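Capsid protein (Infectious hypodermal and hematopoietic necrosis virus, PDB 3N7X) forms, as sixty copies with a beta-barrel fold, the calcium-binding icosahedral capsid of a shrimp densovirus. Local coordinates at residues M79-Y84 and K173-P178; V118-M123 and Q262-R267; P230-K235 and K322-H327. One frame throughout, in Å; residues are numbered along the deposited sequence.

Contact 1: residues M79-Y84 and K173-P178; sequences MNLYLY and KWIQNP. With CA (calcium ion), chain B.
I175 lays its CD1 methyl beside the CB of Y84, 3.8 Å away, while L81 of the other helix sends its CD2 methyl back toward the backbone of W174. The two short helices, 80-83 and 171-176, come close at this point: the CA atoms of L81 and I175 are 6.0 Å apart. I175 is extended beyond its first torsion (chi2 -178°), which carries CD1 across to the base of Y84. L81 CD2 lies 4.0 Å from W174 O and 4.1 Å from W174 CB, the two side chains slanting past each other. Both aromatic residues offer only the root of the side chain; their polar ends are fixed elsewhere, Y84 OH on I225 O and W174 NE1 on L320 O. The four residues that touch are all buried and their side chains meet through carbon atoms, yet the residue after I175 belongs to a calcium site. Q176 O binds the ion at 2.4 Å, and Y55 O of the same chain, E191 OE2 of a second subunit and three waters complete its shell. One of these waters donates to I175 O; another donates to N177 OD1 (2.8 Å), which also accepts from E57 N. Strand 45-59 runs alongside, with R54 against I175 and F50 against L83; strand 111-131 covers M79 and Y82, and Q179 of strand 179-182 packs on W174.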
loop_
_atom_site.group_PDB
_atom_site.type_symbol
_atom_site.label_atom_id
_atom_site.label_comp_id
_atom_site.label_asym_id
_atom_site.label_seq_id
_atom_site.Cartn_x
_atom_site.Cartn_y
_atom_site.Cartn_z
ATOM N N MET A 79 80.451 -16.088 -52.488
ATOM C CA MET A 79 80.485 -17.112 -51.450
ATOM C C MET A 79 81.908 -17.389 -50.979
ATOM O O MET A 79 82.135 -17.746 -49.824
ATOM C CB MET A 79 79.862 -18.405 -51.973
ATOM C CG MET A 79 78.375 -18.303 -52.236
ATOM S SD MET A 79 77.681 -19.825 -52.910
ATOM C CE MET A 79 77.871 -20.952 -51.517
ATOM N N ASN A 80 82.863 -17.210 -51.883
ATOM C CA ASN A 80 84.264 -17.458 -51.585
ATOM C C ASN A 80 84.758 -16.682 -50.374
ATOM O O ASN A 80 85.622 -17.157 -49.641
ATOM C CB ASN A 80 85.123 -17.104 -52.797
ATOM C CG ASN A 80 84.578 -17.687 -54.082
ATOM O OD1 ASN A 80 83.488 -17.318 -54.533
ATOM N ND2 ASN A 80 85.327 -18.609 -54.680
ATOM N N LEU A 81 84.213 -15.489 -50.164
ATOM C CA LEU A 81 84.639 -14.666 -49.040
ATOM C C LEU A 81 84.233 -15.240 -47.695
ATOM O O LEU A 81 84.789 -14.862 -46.668
ATOM C CB LEU A 81 84.079 -13.249 -49.171
ATOM C CG LEU A 81 84.543 -12.417 -50.370
ATOM C CD1 LEU A 81 83.908 -11.041 -50.294
ATOM C CD2 LEU A 81 86.064 -12.294 -50.379
ATOM N N TYR A 82 83.274 -16.159 -47.695
ATOM C CA TYR A 82 82.797 -16.747 -46.447
ATOM C C TYR A 82 83.297 -18.166 -46.197
ATOM O O TYR A 82 83.529 -18.549 -45.053
ATOM C CB TYR A 82 81.268 -16.761 -46.427
ATOM C CG TYR A 82 80.618 -15.426 -46.722
ATOM C CD1 TYR A 82 80.255 -14.553 -45.690
ATOM C CD2 TYR A 82 80.348 -15.043 -48.038
ATOM C CE1 TYR A 82 79.633 -13.331 -45.967
ATOM C CE2 TYR A 82 79.732 -13.831 -48.324
ATOM C CZ TYR A 82 79.376 -12.983 -47.289
ATOM O OH TYR A 82 78.751 -11.797 -47.588
ATOM N N LEU A 83 83.452 -18.948 -47.262
ATOM C CA LEU A 83 83.902 -20.333 -47.132
ATOM C C LEU A 83 85.418 -20.487 -47.042
ATOM O O LEU A 83 85.924 -21.568 -46.731
ATOM C CB LEU A 83 83.355 -21.168 -48.295
ATOM C CG LEU A 83 81.935 -21.720 -48.128
ATOM C CD1 LEU A 83 81.011 -20.651 -47.585
ATOM C CD2 LEU A 83 81.434 -22.239 -49.461
ATOM N N TYR A 84 86.137 -19.403 -47.318
ATOM C CA TYR A 84 87.596 -19.413 -47.248
ATOM C C TYR A 84 88.073 -18.429 -46.199
ATOM O O TYR A 84 87.328 -17.540 -45.780
ATOM C CB TYR A 84 88.204 -19.020 -48.594
ATOM C CG TYR A 84 88.144 -20.102 -49.637
ATOM C CD1 TYR A 84 89.190 -21.014 -49.780
ATOM C CD2 TYR A 84 87.038 -20.224 -50.478
ATOM C CE1 TYR A 84 89.136 -22.025 -50.741
ATOM C CE2 TYR A 84 86.971 -21.228 -51.440
ATOM C CZ TYR A 84 88.022 -22.125 -51.570
ATOM O OH TYR A 84 87.965 -23.112 -52.529
ATOM N N LYS A 173 93.870 -11.779 -51.970
ATOM C CA LYS A 173 93.808 -10.322 -51.895
ATOM C C LYS A 173 92.413 -9.859 -51.470
ATOM O O LYS A 173 92.271 -9.039 -50.561
ATOM C CB LYS A 173 94.164 -9.705 -53.250
ATOM C CG LYS A 173 95.626 -9.864 -53.643
ATOM C CD LYS A 173 96.508 -8.814 -52.980
ATOM C CE LYS A 173 96.222 -7.420 -53.550
ATOM N NZ LYS A 173 97.069 -6.341 -52.946
ATOM N N TRP A 174 91.387 -10.386 -52.134
ATOM C CA TRP A 174 90.016 -10.021 -51.808
ATOM C C TRP A 174 89.680 -10.335 -50.353
ATOM O O TRP A 174 88.963 -9.581 -49.697
ATOM C CB TRP A 174 89.030 -10.748 -52.719
ATOM C CG TRP A 174 88.931 -10.176 -54.098
ATOM C CD1 TRP A 174 89.410 -10.727 -55.252
ATOM C CD2 TRP A 174 88.253 -8.974 -54.481
ATOM N NE1 TRP A 174 89.064 -9.950 -56.328
ATOM C CE2 TRP A 174 88.353 -8.867 -55.884
ATOM C CE3 TRP A 174 87.565 -7.980 -53.774
ATOM C CZ2 TRP A 174 87.789 -7.806 -56.599
ATOM C CZ3 TRP A 174 87.001 -6.921 -54.484
ATOM C CH2 TRP A 174 87.118 -6.846 -55.884
ATOM N N ILE A 175 90.186 -11.453 -49.849
ATOM C CA ILE A 175 89.927 -11.816 -48.466
ATOM C C ILE A 175 90.660 -10.828 -47.566
ATOM O O ILE A 175 90.157 -10.423 -46.519
ATOM C CB ILE A 175 90.418 -13.241 -48.165
ATOM C CG1 ILE A 175 89.560 -14.248 -48.928
ATOM C CG2 ILE A 175 90.363 -13.511 -46.671
ATOM C CD1 ILE A 175 89.935 -15.692 -48.668
ATOM N N GLN A 176 91.855 -10.436 -47.985
ATOM C CA GLN A 176 92.653 -9.495 -47.216
ATOM C C GLN A 176 91.992 -8.122 -47.147
ATOM O O GLN A 176 92.032 -7.452 -46.110
ATOM C CB GLN A 176 94.044 -9.356 -47.840
ATOM C CG GLN A 176 95.055 -10.395 -47.370
ATOM C CD GLN A 176 96.151 -10.673 -48.401
ATOM O OE1 GLN A 176 96.623 -9.766 -49.092
ATOM N NE2 GLN A 176 96.565 -11.934 -48.498
ATOM N N ASN A 177 91.359 -7.714 -48.242
ATOM C CA ASN A 177 90.760 -6.389 -48.281
ATOM C C ASN A 177 89.937 -6.169 -49.546
ATOM O O ASN A 177 90.114 -6.862 -50.550
ATOM C CB ASN A 177 91.893 -5.345 -48.256
ATOM C CG ASN A 177 91.447 -3.985 -47.743
ATOM O OD1 ASN A 177 91.445 -3.734 -46.534
ATOM N ND2 ASN A 177 91.067 -3.102 -48.658
ATOM N N PRO A 178 88.995 -5.218 -49.497
ATOM C CA PRO A 178 88.191 -4.939 -50.687
ATOM C C PRO A 178 89.199 -4.385 -51.696
ATOM O O PRO A 178 90.105 -3.641 -51.318
ATOM C CB PRO A 178 87.219 -3.873 -50.196
ATOM C CG PRO A 178 86.982 -4.297 -48.772
ATOM C CD PRO A 178 88.372 -4.639 -48.290
HETATM CA CA CA B . 92.982 -7.302 -43.970
HETATM O O HOH W 1 91.498 -9.205 -43.936
HETATM O O HOH W 2 93.372 -5.319 -45.229
HETATM O O HOH W 3 94.447 -5.813 -42.761
#

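Contact 2: residues V118-M123 and Q262-R267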
loop_
_atom_site.group_PDB
_atom_site.type_symbol
_atom_site.label_atom_id
_atom_site.label_comp_id
_atom_site.label_asym_id
_atom_site.label_seq_id
_atom_site.Cartn_x
_atom_site.Cartn_y
_atom_site.Cartn_z
ATOM N N VAL A 118 77.758 -8.577 -43.888
ATOM C CA VAL A 118 78.874 -8.004 -43.160
ATOM C C VAL A 118 78.424 -6.819 -42.348
ATOM O O VAL A 118 77.405 -6.185 -42.642
ATOM C CB VAL A 118 79.955 -7.476 -44.112
ATOM C CG1 VAL A 118 81.215 -7.115 -43.338
ATOM C CG2 VAL A 118 80.255 -8.509 -45.147
ATOM N N VAL A 119 79.208 -6.527 -41.324
ATOM C CA VAL A 119 78.969 -5.381 -40.478
ATOM C C VAL A 119 80.338 -4.770 -40.270
ATOM O O VAL A 119 81.237 -5.428 -39.750
ATOM C CB VAL A 119 78.403 -5.763 -39.098
ATOM C CG1 VAL A 119 78.151 -4.502 -38.286
ATOM C CG2 VAL A 119 77.121 -6.538 -39.256
ATOM N N MET A 120 80.514 -3.532 -40.705
ATOM C CA MET A 120 81.788 -2.864 -40.505
ATOM C C MET A 120 81.586 -1.924 -39.333
ATOM O O MET A 120 80.552 -1.259 -39.238
ATOM C CB MET A 120 82.193 -2.077 -41.747
ATOM C CG MET A 120 82.446 -2.948 -42.966
ATOM S SD MET A 120 83.143 -2.014 -44.350
ATOM C CE MET A 120 81.733 -0.988 -44.846
ATOM N N HIS A 121 82.562 -1.883 -38.432
ATOM C CA HIS A 121 82.459 -1.022 -37.268
ATOM C C HIS A 121 83.830 -0.663 -36.722
ATOM O O HIS A 121 84.854 -1.033 -37.294
ATOM C CB HIS A 121 81.643 -1.716 -36.168
ATOM C CG HIS A 121 82.265 -2.980 -35.648
ATOM N ND1 HIS A 121 82.046 -4.214 -36.224
ATOM C CD2 HIS A 121 83.103 -3.198 -34.605
ATOM C CE1 HIS A 121 82.718 -5.139 -35.556
ATOM N NE2 HIS A 121 83.368 -4.548 -34.569
ATOM N N SER A 122 83.831 0.075 -35.615
ATOM C CA SER A 122 85.058 0.464 -34.937
ATOM C C SER A 122 86.086 1.160 -35.820
ATOM O O SER A 122 87.280 0.871 -35.738
ATOM C CB SER A 122 85.694 -0.774 -34.308
ATOM O OG SER A 122 84.801 -1.380 -33.396
ATOM N N MET A 123 85.633 2.085 -36.656
ATOM C CA MET A 123 86.552 2.794 -37.529
ATOM C C MET A 123 87.615 3.583 -36.771
ATOM O O MET A 123 87.335 4.200 -35.743
ATOM C CB MET A 123 85.798 3.761 -38.431
ATOM C CG MET A 123 86.726 4.613 -39.267
ATOM S SD MET A 123 85.842 5.816 -40.244
ATOM C CE MET A 123 84.999 4.721 -41.410
ATOM N N GLN A 262 72.563 -4.702 -54.769
ATOM C CA GLN A 262 73.771 -3.941 -55.073
ATOM C C GLN A 262 74.930 -4.203 -54.119
ATOM O O GLN A 262 74.732 -4.290 -52.904
ATOM C CB GLN A 262 73.451 -2.444 -55.038
ATOM C CG GLN A 262 72.354 -2.034 -55.988
ATOM C CD GLN A 262 72.755 -2.232 -57.424
ATOM O OE1 GLN A 262 71.919 -2.517 -58.277
ATOM N NE2 GLN A 262 74.043 -2.076 -57.706
ATOM N N GLN A 263 76.135 -4.335 -54.670
ATOM C CA GLN A 263 77.318 -4.519 -53.837
ATOM C C GLN A 263 77.760 -3.093 -53.529
ATOM O O GLN A 263 77.273 -2.146 -54.150
ATOM C CB GLN A 263 78.433 -5.288 -54.570
ATOM C CG GLN A 263 78.889 -4.699 -55.899
ATOM C CD GLN A 263 78.156 -5.295 -57.094
ATOM O OE1 GLN A 263 76.956 -5.087 -57.273
ATOM N NE2 GLN A 263 78.882 -6.044 -57.915
ATOM N N ILE A 264 78.668 -2.919 -52.580
ATOM C CA ILE A 264 79.086 -1.569 -52.235
ATOM C C ILE A 264 80.459 -1.165 -52.747
ATOM O O ILE A 264 81.313 -2.006 -53.017
ATOM C CB ILE A 264 79.035 -1.359 -50.713
ATOM C CG1 ILE A 264 79.954 -2.359 -50.018
ATOM C CG2 ILE A 264 77.611 -1.537 -50.215
ATOM C CD1 ILE A 264 79.964 -2.209 -48.518
ATOM N N PHE A 265 80.644 0.144 -52.881
ATOM C CA PHE A 265 81.892 0.733 -53.343
ATOM C C PHE A 265 82.275 1.790 -52.317
ATOM O O PHE A 265 81.402 2.465 -51.771
ATOM C CB PHE A 265 81.684 1.355 -54.719
ATOM C CG PHE A 265 81.358 0.348 -55.782
ATOM C CD1 PHE A 265 82.366 -0.399 -56.383
ATOM C CD2 PHE A 265 80.038 0.113 -56.155
ATOM C CE1 PHE A 265 82.064 -1.371 -57.341
ATOM C CE2 PHE A 265 79.726 -0.853 -57.108
ATOM C CZ PHE A 265 80.742 -1.596 -57.703
ATOM N N MET A 266 83.569 1.936 -52.045
ATOM C CA MET A 266 84.005 2.896 -51.034
ATOM C C MET A 266 85.289 3.627 -51.356
ATOM O O MET A 266 85.999 3.286 -52.298
ATOM C CB MET A 266 84.217 2.187 -49.698
ATOM C CG MET A 266 83.065 1.333 -49.245
ATOM S SD MET A 266 83.679 -0.186 -48.496
ATOM C CE MET A 266 84.282 -1.017 -49.971
ATOM N N ARG A 267 85.571 4.629 -50.529
ATOM C CA ARG A 267 86.780 5.437 -50.611
ATOM C C ARG A 267 86.736 6.419 -49.456
ATOM O O ARG A 267 85.673 6.944 -49.121
ATOM C CB ARG A 267 86.863 6.212 -51.932
ATOM C CG ARG A 267 86.024 7.476 -51.988
ATOM C CD ARG A 267 86.321 8.270 -53.249
ATOM N NE ARG A 267 85.520 9.487 -53.327
ATOM C CZ ARG A 267 85.595 10.374 -54.314
ATOM N NH1 ARG A 267 86.440 10.184 -55.320
ATOM N NH2 ARG A 267 84.825 11.453 -54.296
#
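S122 OG, two residues beyond the M120 side chain that meets I264 and M266, is gripped by two other copies of the protein: it is hydrogen-bonded to H35 ND1 of a third subunit and to Q202 NE2 of a second. The strand that carries it, 111-131, belongs to one sheet of the capsid beta-barrel, consistent with the jelly roll of parvovirus coat proteins, and 264-268 belongs to the facing sheet. The backbone evidence for two separate sheets is clear. M120 bonds to K209 of strand 208-214 and V119 to D288 of strand 281-296, both in the first sheet, whereas I264 bonds to L74 of strand 70-74 in the second. From M120 CA to I264 CA the gap is 12.1 Å, and from M120 CA to M266 CA it is 12.2 Å, far beyond any strand pairing, so side chains alone bridge it. M120, I264 and M266 all point into this gap and are buried, and the bridge is purely apolar. K153 and I151 of strand 149-153 and Y211 of strand 208-214 close round I264, and I151 also packs on M266. Neighbouring residues of the second strand face other surroundings: R267 NE forms a salt bridge with E150 OE1, and its NH2 bonds to Y190 O and to Y55 OH of a fourth subunit. The M120 chain is extended at chi2 (-172°), and its last torsion, -70°, turns the methyl across. That methyl sits over a pair of atoms from the opposite strand, and the three make an almost equilateral triangle: M120 CE is 4.3 Å from I264 CD1 and 4.2 Å from M266 SD, while I264 CD1 and M266 SD are themselves 4.2 Å apart.

Contact 3: residues P230-K235 and K322-H327; sequences PTFIPK and KCYIMH
F232 directs the far end of its ring at Y324, whose CD2 lies at the edge of the phenylalanine, near its plane. Y324 ends strand 322-324, one of the two outermost strands, within this chain, of the seven-stranded sheet of the capsid beta-barrel, and F232 belongs to the long connection leading toward strand 264-268. The separation, 4.3 Å from F232 CZ to Y324 CD2, marks an ordinary apolar touch, and the ring planes are inclined at about 57°, too far from perpendicular for a T-shaped stack. F232 has a closer-to-parallel ring neighbour in W78. Y324 OH is hydrogen-bonded to Q319 NE2, outside the contact. The backbones stay well apart, with the CA atoms of F232 and Y324 10.4 Å from each other, so side chains span the interval. Past Y324, I325 O and the backbone N of H327 bond to Q310 of a fifth subunit, placing this edge next to an interface. The second touch is made by M326, which points toward K235, with CG opposite the backbone N (chi1 -176°), and bends at its last torsion (-75°). K235 meets it with the base of its chain, the rest turning off: M326 CE rests 3.8 Å from K235 CB.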
loop_
_atom_site.group_PDB
_atom_site.type_symbol
_atom_site.label_atom_id
_atom_site.label_comp_id
_atom_site.label_asym_id
_atom_site.label_seq_id
_atom_site.Cartn_x
_atom_site.Cartn_y
_atom_site.Cartn_z
ATOM N N PRO A 230 85.022 -16.509 -58.498
ATOM C CA PRO A 230 83.960 -16.220 -57.537
ATOM C C PRO A 230 82.635 -16.886 -57.899
ATOM O O PRO A 230 82.204 -16.851 -59.053
ATOM C CB PRO A 230 83.878 -14.695 -57.569
ATOM C CG PRO A 230 84.235 -14.378 -58.986
ATOM C CD PRO A 230 85.410 -15.295 -59.238
ATOM N N THR A 231 82.008 -17.510 -56.910
ATOM C CA THR A 231 80.718 -18.156 -57.104
ATOM C C THR A 231 79.694 -17.260 -56.407
ATOM O O THR A 231 79.819 -16.960 -55.217
ATOM C CB THR A 231 80.697 -19.565 -56.487
ATOM O OG1 THR A 231 81.678 -20.382 -57.139
ATOM C CG2 THR A 231 79.327 -20.201 -56.656
ATOM N N PHE A 232 78.690 -16.822 -57.157
ATOM C CA PHE A 232 77.679 -15.923 -56.621
ATOM C C PHE A 232 76.584 -16.583 -55.800
ATOM O O PHE A 232 76.119 -17.675 -56.120
ATOM C CB PHE A 232 77.002 -15.141 -57.755
ATOM C CG PHE A 232 77.944 -14.337 -58.607
ATOM C CD1 PHE A 232 79.271 -14.141 -58.231
ATOM C CD2 PHE A 232 77.490 -13.754 -59.786
ATOM C CE1 PHE A 232 80.134 -13.376 -59.018
ATOM C CE2 PHE A 232 78.342 -12.988 -60.581
ATOM C CZ PHE A 232 79.669 -12.797 -60.197
ATOM N N ILE A 233 76.176 -15.909 -54.732
ATOM C CA ILE A 233 75.078 -16.397 -53.919
ATOM C C ILE A 233 73.900 -16.311 -54.892
ATOM O O ILE A 233 73.672 -15.269 -55.508
ATOM C CB ILE A 233 74.857 -15.481 -52.707
ATOM C CG1 ILE A 233 75.989 -15.706 -51.700
ATOM C CG2 ILE A 233 73.495 -15.743 -52.092
ATOM C CD1 ILE A 233 76.028 -14.705 -50.565
ATOM N N PRO A 234 73.149 -17.407 -55.058
ATOM C CA PRO A 234 72.008 -17.441 -55.978
ATOM C C PRO A 234 71.098 -16.222 -55.986
ATOM O O PRO A 234 70.426 -15.920 -55.002
ATOM C CB PRO A 234 71.277 -18.718 -55.571
ATOM C CG PRO A 234 72.402 -19.604 -55.149
ATOM C CD PRO A 234 73.241 -18.668 -54.300
ATOM N N LYS A 235 71.088 -15.532 -57.119
ATOM C CA LYS A 235 70.263 -14.348 -57.327
ATOM C C LYS A 235 69.919 -14.327 -58.809
ATOM O O LYS A 235 70.721 -14.757 -59.634
ATOM C CB LYS A 235 71.035 -13.081 -56.960
ATOM C CG LYS A 235 71.001 -12.720 -55.482
ATOM C CD LYS A 235 69.630 -12.183 -55.103
ATOM C CE LYS A 235 69.616 -11.600 -53.707
ATOM N NZ LYS A 235 68.263 -11.107 -53.356
ATOM N N LYS A 322 86.938 -9.026 -62.264
ATOM C CA LYS A 322 85.750 -8.410 -62.838
ATOM C C LYS A 322 84.717 -8.092 -61.767
ATOM O O LYS A 322 84.701 -8.695 -60.691
ATOM C CB LYS A 322 85.113 -9.330 -63.882
ATOM C CG LYS A 322 85.966 -9.581 -65.097
ATOM C CD LYS A 322 86.175 -8.322 -65.907
ATOM C CE LYS A 322 87.133 -8.601 -67.053
ATOM N NZ LYS A 322 87.411 -7.387 -67.867
ATOM N N CYS A 323 83.850 -7.142 -62.084
ATOM C CA CYS A 323 82.796 -6.722 -61.181
ATOM C C CYS A 323 81.505 -6.592 -61.982
ATOM O O CYS A 323 81.414 -5.767 -62.894
ATOM C CB CYS A 323 83.172 -5.381 -60.554
ATOM S SG CYS A 323 81.839 -4.548 -59.676
ATOM N N TYR A 324 80.515 -7.416 -61.653
ATOM C CA TYR A 324 79.234 -7.377 -62.352
ATOM C C TYR A 324 78.154 -6.757 -61.481
ATOM O O TYR A 324 77.891 -7.227 -60.373
ATOM C CB TYR A 324 78.815 -8.790 -62.757
ATOM C CG TYR A 324 79.724 -9.405 -63.788
ATOM C CD1 TYR A 324 79.511 -9.190 -65.152
ATOM C CD2 TYR A 324 80.820 -10.179 -63.403
ATOM C CE1 TYR A 324 80.370 -9.729 -66.108
ATOM C CE2 TYR A 324 81.686 -10.722 -64.348
ATOM C CZ TYR A 324 81.457 -10.493 -65.698
ATOM O OH TYR A 324 82.328 -11.006 -66.631
ATOM N N ILE A 325 77.525 -5.703 -61.987
ATOM C CA ILE A 325 76.476 -5.027 -61.240
ATOM C C ILE A 325 75.102 -5.372 -61.798
ATOM O O ILE A 325 74.863 -5.267 -63.000
ATOM C CB ILE A 325 76.675 -3.512 -61.289
ATOM C CG1 ILE A 325 78.064 -3.173 -60.752
ATOM C CG2 ILE A 325 75.601 -2.817 -60.470
ATOM C CD1 ILE A 325 78.434 -1.725 -60.896
ATOM N N MET A 326 74.201 -5.785 -60.913
ATOM C CA MET A 326 72.847 -6.158 -61.305
ATOM C C MET A 326 71.894 -4.964 -61.413
ATOM O O MET A 326 71.905 -4.070 -60.568
ATOM C CB MET A 326 72.279 -7.150 -60.295
ATOM C CG MET A 326 70.911 -7.689 -60.664
ATOM S SD MET A 326 70.113 -8.527 -59.278
ATOM C CE MET A 326 71.013 -10.071 -59.229
ATOM N N HIS A 327 71.075 -4.951 -62.459
ATOM C CA HIS A 327 70.090 -3.890 -62.650
ATOM C C HIS A 327 68.829 -4.503 -63.237
ATOM O O HIS A 327 68.830 -4.927 -64.392
ATOM C CB HIS A 327 70.602 -2.812 -63.606
ATOM C CG HIS A 327 71.740 -2.012 -63.062
ATOM N ND1 HIS A 327 71.665 -1.327 -61.869
ATOM C CD2 HIS A 327 72.983 -1.785 -63.550
ATOM C CE1 HIS A 327 72.813 -0.713 -61.644
ATOM N NE2 HIS A 327 73.629 -0.975 -62.648
#

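Overall arrangement
Contacts 1 and 2 are buried throughout, whereas contact 3 is only partly so. All three are apolar where their segments meet, but they join different elements: two short helices in contact 1, two facing sheets in contact 2, a long connection and a sheet edge in contact 3. Contacts 2 and 3 both reach the seven-stranded sheet; just before strand 264-268, Q263 NE2 lies 2.9 Å from Y324 O. Contact 1 meets contact 3 through polar atoms, N80 OD1 being 2.8 Å from T231 N, but meets contact 2 by packing, with P178 CB 4.1 Å from M266 CE. Polar chemistry lies at the margins: a calcium ion shared with a second subunit beside contact 1, and direct bonds to other subunits beside contacts 2 and 3.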